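Local atomic coordinates of alcohol dehydrogenase (PDB entry 4CPD), a protein that binds zinc and NAD and probably interconverts alcohols with aldehydes or ketones using that coenzyme. Residues N134-P139 and A301-L306; E222-R227 and L250-E255. All coordinates share one frame; numbering follows the deposited sequence.

Contact 1. Residues N134-P139 and A301-L306; sequences NLRKLP and AVLALL
Leu303 reaches out from its helix and sets its CD1 methyl against the aliphatic root of Arg136, with Arg136 CB 3.7 Å and Arg136 CG 4.1 Å from Leu303 CD1; the two side chains cross at about a right angle. In the loop just after the strand, Pro139 CG lies 4.5 Å from Leu303 CB, a looser touch of the proline ring on the base of the leucine. Both segments belong to the medium-chain dehydrogenase fold: strand 136-137 pairs antiparallel with strand 80-82 in the GroES-like part, while helix 295-307 follows strand 286-290, the last of the parallel Rossmann-type sheet. The polar bonds of Arg136 lie at its far end and go to neighbours of the two segments and to its own chain. The side chain bends at the CB-CG bond (chi2 -64°), turning the guanidinium off the leucine methyl and back to Leu135, where Arg136 NH1 bonds Leu135 O at 3.0 Å from above the carbonyl plane. NH1 also bonds Val133 O, and NE forms a salt bridge with Asp300 of helix 295-307. Replacing Arg136 by an alanine would probably leave the Asp300 carboxylate without this positive mate and the carbonyls of Val133 and Leu135 without this shared donor.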
loop_
_atom_site.group_PDB
_atom_site.type_symbol
_atom_site.label_atom_id
_atom_site.label_comp_id
_atom_site.label_asym_id
_atom_site.label_seq_id
_atom_site.Cartn_x
_atom_site.Cartn_y
_atom_site.Cartn_z
ATOM N N ASN A 134 26.305 6.603 -3.413
ATOM C CA ASN A 134 26.225 5.741 -2.243
ATOM C C ASN A 134 26.915 6.204 -0.966
ATOM O O ASN A 134 27.011 5.416 -0.022
ATOM C CB ASN A 134 26.772 4.382 -2.640
ATOM C CG ASN A 134 25.993 3.773 -3.780
ATOM O OD1 ASN A 134 26.508 3.520 -4.871
ATOM N ND2 ASN A 134 24.739 3.535 -3.527
ATOM N N LEU A 135 27.383 7.460 -0.919
ATOM C CA LEU A 135 27.994 7.999 0.315
ATOM C C LEU A 135 27.461 9.374 0.677
ATOM O O LEU A 135 26.983 10.128 -0.190
ATOM C CB LEU A 135 29.507 8.111 0.181
ATOM C CG LEU A 135 30.378 6.856 0.222
ATOM C CD1 LEU A 135 31.865 7.199 0.194
ATOM C CD2 LEU A 135 30.059 6.000 1.438
ATOM N N ARG A 136 27.543 9.694 1.975
ATOM C CA ARG A 136 27.304 11.063 2.450
ATOM C C ARG A 136 28.382 11.505 3.423
ATOM O O ARG A 136 28.741 10.747 4.341
ATOM C CB ARG A 136 25.944 11.185 3.131
ATOM C CG ARG A 136 24.761 10.954 2.224
ATOM C CD ARG A 136 24.683 12.012 1.150
ATOM N NE ARG A 136 23.442 11.922 0.397
ATOM C CZ ARG A 136 23.161 10.985 -0.512
ATOM N NH1 ARG A 136 24.004 10.015 -0.812
ATOM N NH2 ARG A 136 22.003 11.023 -1.131
ATOM N N LYS A 137 28.891 12.725 3.189
ATOM C CA LYS A 137 29.710 13.446 4.160
ATOM C C LYS A 137 28.896 13.582 5.416
ATOM O O LYS A 137 27.711 13.829 5.327
ATOM C CB LYS A 137 30.048 14.851 3.666
ATOM C CG LYS A 137 31.346 14.989 2.878
ATOM C CD LYS A 137 31.890 16.427 2.936
ATOM C CE LYS A 137 32.572 16.750 4.283
ATOM N NZ LYS A 137 33.634 17.808 4.197
ATOM N N LEU A 138 29.515 13.395 6.573
ATOM C CA LEU A 138 28.881 13.715 7.858
ATOM C C LEU A 138 28.791 15.212 8.049
ATOM O O LEU A 138 29.737 15.942 7.741
ATOM C CB LEU A 138 29.650 13.124 9.034
ATOM C CG LEU A 138 29.213 11.719 9.424
ATOM C CD1 LEU A 138 29.272 10.767 8.249
ATOM C CD2 LEU A 138 30.050 11.176 10.558
ATOM N N PRO A 139 27.637 15.686 8.547
ATOM C CA PRO A 139 27.605 17.083 8.946
ATOM C C PRO A 139 28.601 17.325 10.069
ATOM O O PRO A 139 28.861 16.417 10.838
ATOM C CB PRO A 139 26.173 17.272 9.442
ATOM C CG PRO A 139 25.373 16.239 8.730
ATOM C CD PRO A 139 26.296 15.067 8.567
ATOM N N ALA A 301 17.660 13.519 5.226
ATOM C CA ALA A 301 16.798 13.997 6.296
ATOM C C ALA A 301 17.172 13.359 7.600
ATOM O O ALA A 301 17.135 14.002 8.631
ATOM C CB ALA A 301 15.354 13.706 5.992
ATOM N N VAL A 302 17.526 12.083 7.561
ATOM C CA VAL A 302 17.873 11.374 8.796
ATOM C C VAL A 302 19.128 11.997 9.409
ATOM O O VAL A 302 19.156 12.341 10.569
ATOM C CB VAL A 302 18.049 9.869 8.532
ATOM C CG1 VAL A 302 18.678 9.172 9.724
ATOM C CG2 VAL A 302 16.694 9.255 8.219
ATOM N N LEU A 303 20.144 12.181 8.591
ATOM C CA LEU A 303 21.351 12.883 9.023
ATOM C C LEU A 303 21.060 14.277 9.652
ATOM O O LEU A 303 21.601 14.625 10.703
ATOM C CB LEU A 303 22.332 13.045 7.851
ATOM C CG LEU A 303 23.000 11.756 7.380
ATOM C CD1 LEU A 303 23.883 11.948 6.147
ATOM C CD2 LEU A 303 23.827 11.147 8.489
ATOM N N ALA A 304 20.228 15.082 9.017
ATOM C CA ALA A 304 19.911 16.377 9.583
ATOM C C ALA A 304 19.293 16.205 11.002
ATOM O O ALA A 304 19.554 16.988 11.901
ATOM C CB ALA A 304 18.984 17.162 8.641
ATOM N N LEU A 305 18.493 15.168 11.195
ATOM C CA LEU A 305 17.872 14.944 12.482
ATOM C C LEU A 305 18.917 14.482 13.517
ATOM O O LEU A 305 18.867 14.866 14.707
ATOM C CB LEU A 305 16.731 13.919 12.380
ATOM C CG LEU A 305 15.416 14.350 11.740
ATOM C CD1 LEU A 305 14.554 13.132 11.523
ATOM C CD2 LEU A 305 14.642 15.299 12.614
ATOM N N LEU A 306 19.846 13.645 13.067
ATOM C CA LEU A 306 20.876 13.127 13.948
ATOM C C LEU A 306 21.792 14.276 14.374
ATOM O O LEU A 306 22.061 14.483 15.552
ATOM C CB LEU A 306 21.673 12.061 13.227
ATOM C CG LEU A 306 20.939 10.749 12.982
ATOM C CD1 LEU A 306 21.791 9.844 12.107
ATOM C CD2 LEU A 306 20.650 10.039 14.290
#

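Contact 2. Residues E222-R227 and L250-E255; sequences ENPVRR and LSLALE
Leu252 has its CG anti to the backbone N (chi1 -155°), which brings the branched end up against Val225, and Val225 has CG1 anti to its own backbone N (chi1 176°), which leaves CG2 anti to the carbonyl carbon, where it meets the leucine. Leu252 CD1 meets Val225 CG2 at 3.7 Å, the two side chains sliding past each other in opposite directions. The other branch, Leu252 CD2, packs 4.0 Å from Pro224 CG, so the leucine spreads one methyl on each of two successive residues in the first turn of helix 224-231. Extended Glu255 crosses the valine at about a right angle, its OE1 4.1 Å from Val225 CG2, a plain van der Waals approach. Asn223 is the N-cap of that first turn: its OD1 accepts from Val225 N at 3.2 Å, with the donor above the amide plane. Beside it, Glu222 OE1 lies 3.5 Å from Arg227 NE, at the edge of the guanidinium and in its plane. The side chain of Leu252 is about 6 Å from bound NAD. These are neighbouring helices of the Rossmann-type domain, flanking strand 239-242 in sequence: Pro224 backs onto Ile217 of strand 215-218, whereas Ala253 and Leu254 cover Val263 of strand 262-265.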
loop_
_atom_site.group_PDB
_atom_site.type_symbol
_atom_site.label_atom_id
_atom_site.label_comp_id
_atom_site.label_asym_id
_atom_site.label_seq_id
_atom_site.Cartn_x
_atom_site.Cartn_y
_atom_site.Cartn_z
ATOM N N GLU A 222 -0.203 -11.830 26.875
ATOM C CA GLU A 222 -1.551 -11.330 26.627
ATOM C C GLU A 222 -1.836 -11.317 25.136
ATOM O O GLU A 222 -0.915 -11.515 24.315
ATOM C CB GLU A 222 -1.777 -9.937 27.261
ATOM C CG GLU A 222 -0.718 -8.888 26.940
ATOM C CD GLU A 222 -0.987 -7.534 27.596
ATOM O OE1 GLU A 222 -2.146 -7.073 27.556
ATOM O OE2 GLU A 222 -0.040 -6.910 28.137
ATOM N N ASN A 223 -3.120 -11.136 24.804
ATOM C CA ASN A 223 -3.544 -10.888 23.427
ATOM C C ASN A 223 -3.250 -9.437 23.050
ATOM O O ASN A 223 -3.912 -8.508 23.556
ATOM C CB ASN A 223 -5.037 -11.182 23.205
ATOM C CG ASN A 223 -5.398 -11.315 21.721
ATOM O OD1 ASN A 223 -4.630 -10.935 20.821
ATOM N ND2 ASN A 223 -6.565 -11.876 21.462
ATOM N N PRO A 224 -2.268 -9.241 22.147
ATOM C CA PRO A 224 -1.858 -7.889 21.789
ATOM C C PRO A 224 -2.959 -7.149 21.051
ATOM O O PRO A 224 -3.116 -5.942 21.247
ATOM C CB PRO A 224 -0.624 -8.102 20.914
ATOM C CG PRO A 224 -0.715 -9.500 20.429
ATOM C CD PRO A 224 -1.539 -10.275 21.390
ATOM N N VAL A 225 -3.744 -7.877 20.260
ATOM C CA VAL A 225 -4.787 -7.259 19.464
ATOM C C VAL A 225 -5.842 -6.623 20.354
ATOM O O VAL A 225 -6.212 -5.479 20.111
ATOM C CB VAL A 225 -5.439 -8.259 18.497
ATOM C CG1 VAL A 225 -6.598 -7.607 17.750
ATOM C CG2 VAL A 225 -4.410 -8.813 17.515
ATOM N N ARG A 226 -6.326 -7.372 21.357
ATOM C CA ARG A 226 -7.353 -6.891 22.324
ATOM C C ARG A 226 -6.869 -5.623 23.025
ATOM O O ARG A 226 -7.580 -4.628 23.164
ATOM C CB ARG A 226 -7.629 -7.972 23.378
ATOM N N ARG A 227 -5.608 -5.683 23.414
ATOM C CA ARG A 227 -4.939 -4.651 24.171
ATOM C C ARG A 227 -4.705 -3.379 23.335
ATOM O O ARG A 227 -5.021 -2.255 23.754
ATOM C CB ARG A 227 -3.628 -5.278 24.645
ATOM C CG ARG A 227 -2.737 -4.421 25.508
ATOM C CD ARG A 227 -3.352 -3.946 26.822
ATOM N NE ARG A 227 -2.215 -3.528 27.653
ATOM C CZ ARG A 227 -1.916 -2.274 28.004
ATOM N NH1 ARG A 227 -2.714 -1.256 27.697
ATOM N NH2 ARG A 227 -0.813 -2.049 28.714
ATOM N N LEU A 250 2.644 -10.604 10.449
ATOM C CA LEU A 250 1.929 -9.882 9.394
ATOM C C LEU A 250 0.404 -9.969 9.542
ATOM O O LEU A 250 -0.299 -8.987 9.318
ATOM C CB LEU A 250 2.370 -10.359 8.005
ATOM C CG LEU A 250 3.804 -9.937 7.625
ATOM C CD1 LEU A 250 4.381 -10.749 6.458
ATOM C CD2 LEU A 250 3.856 -8.453 7.306
ATOM N N SER A 251 -0.102 -11.142 9.914
ATOM C CA SER A 251 -1.542 -11.327 10.117
ATOM C C SER A 251 -1.978 -10.510 11.318
ATOM O O SER A 251 -3.059 -9.906 11.346
ATOM C CB SER A 251 -1.860 -12.803 10.353
ATOM O OG SER A 251 -1.144 -13.613 9.438
ATOM N N LEU A 252 -1.094 -10.496 12.301
ATOM C CA LEU A 252 -1.287 -9.699 13.486
ATOM C C LEU A 252 -1.409 -8.221 13.139
ATOM O O LEU A 252 -2.341 -7.553 13.580
ATOM C CB LEU A 252 -0.124 -9.919 14.443
ATOM C CG LEU A 252 -0.462 -9.661 15.902
ATOM C CD1 LEU A 252 -1.446 -10.705 16.441
ATOM C CD2 LEU A 252 0.829 -9.662 16.699
ATOM N N ALA A 253 -0.483 -7.728 12.330
ATOM C CA ALA A 253 -0.497 -6.339 11.923
ATOM C C ALA A 253 -1.803 -5.980 11.237
ATOM O O ALA A 253 -2.385 -4.909 11.517
ATOM C CB ALA A 253 0.687 -6.027 11.014
ATOM N N LEU A 254 -2.255 -6.879 10.362
ATOM C CA LEU A 254 -3.472 -6.662 9.573
ATOM C C LEU A 254 -4.769 -6.758 10.386
ATOM O O LEU A 254 -5.745 -6.070 10.103
ATOM C CB LEU A 254 -3.499 -7.606 8.375
ATOM C CG LEU A 254 -2.458 -7.206 7.324
ATOM C CD1 LEU A 254 -2.205 -8.336 6.362
ATOM C CD2 LEU A 254 -2.867 -5.965 6.537
ATOM N N GLU A 255 -4.771 -7.597 11.409
ATOM C CA GLU A 255 -5.895 -7.653 12.314
ATOM C C GLU A 255 -5.920 -6.405 13.214
ATOM O O GLU A 255 -6.950 -5.769 13.430
ATOM C CB GLU A 255 -5.779 -8.912 13.157
ATOM C CG GLU A 255 -7.100 -9.319 13.791
ATOM C CD GLU A 255 -7.012 -10.625 14.564
ATOM O OE1 GLU A 255 -5.938 -11.276 14.556
ATOM O OE2 GLU A 255 -8.039 -11.004 15.166
#

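From the N terminus, the chain first reaches residues 134-139, one side of contact 1, at strand 136-137 of the GroES-like part. It then enters the coenzyme-binding part, where 222-227 and 250-255 close the short loop of contact 2 across 22 residues that include strand 239-242. After the last strands of the parallel sheet it comes to 301-306, which closes contact 1 over 161 residues. Contact 2 is therefore nested inside contact 1. The inner one joins two helices within the nucleotide-binding domain; the outer one links helix 295-307, which follows the last strand of the parallel sheet, to the GroES-like part. Their centres lie 35 Å apart, on opposite sides of the chain's centre, and they do not touch.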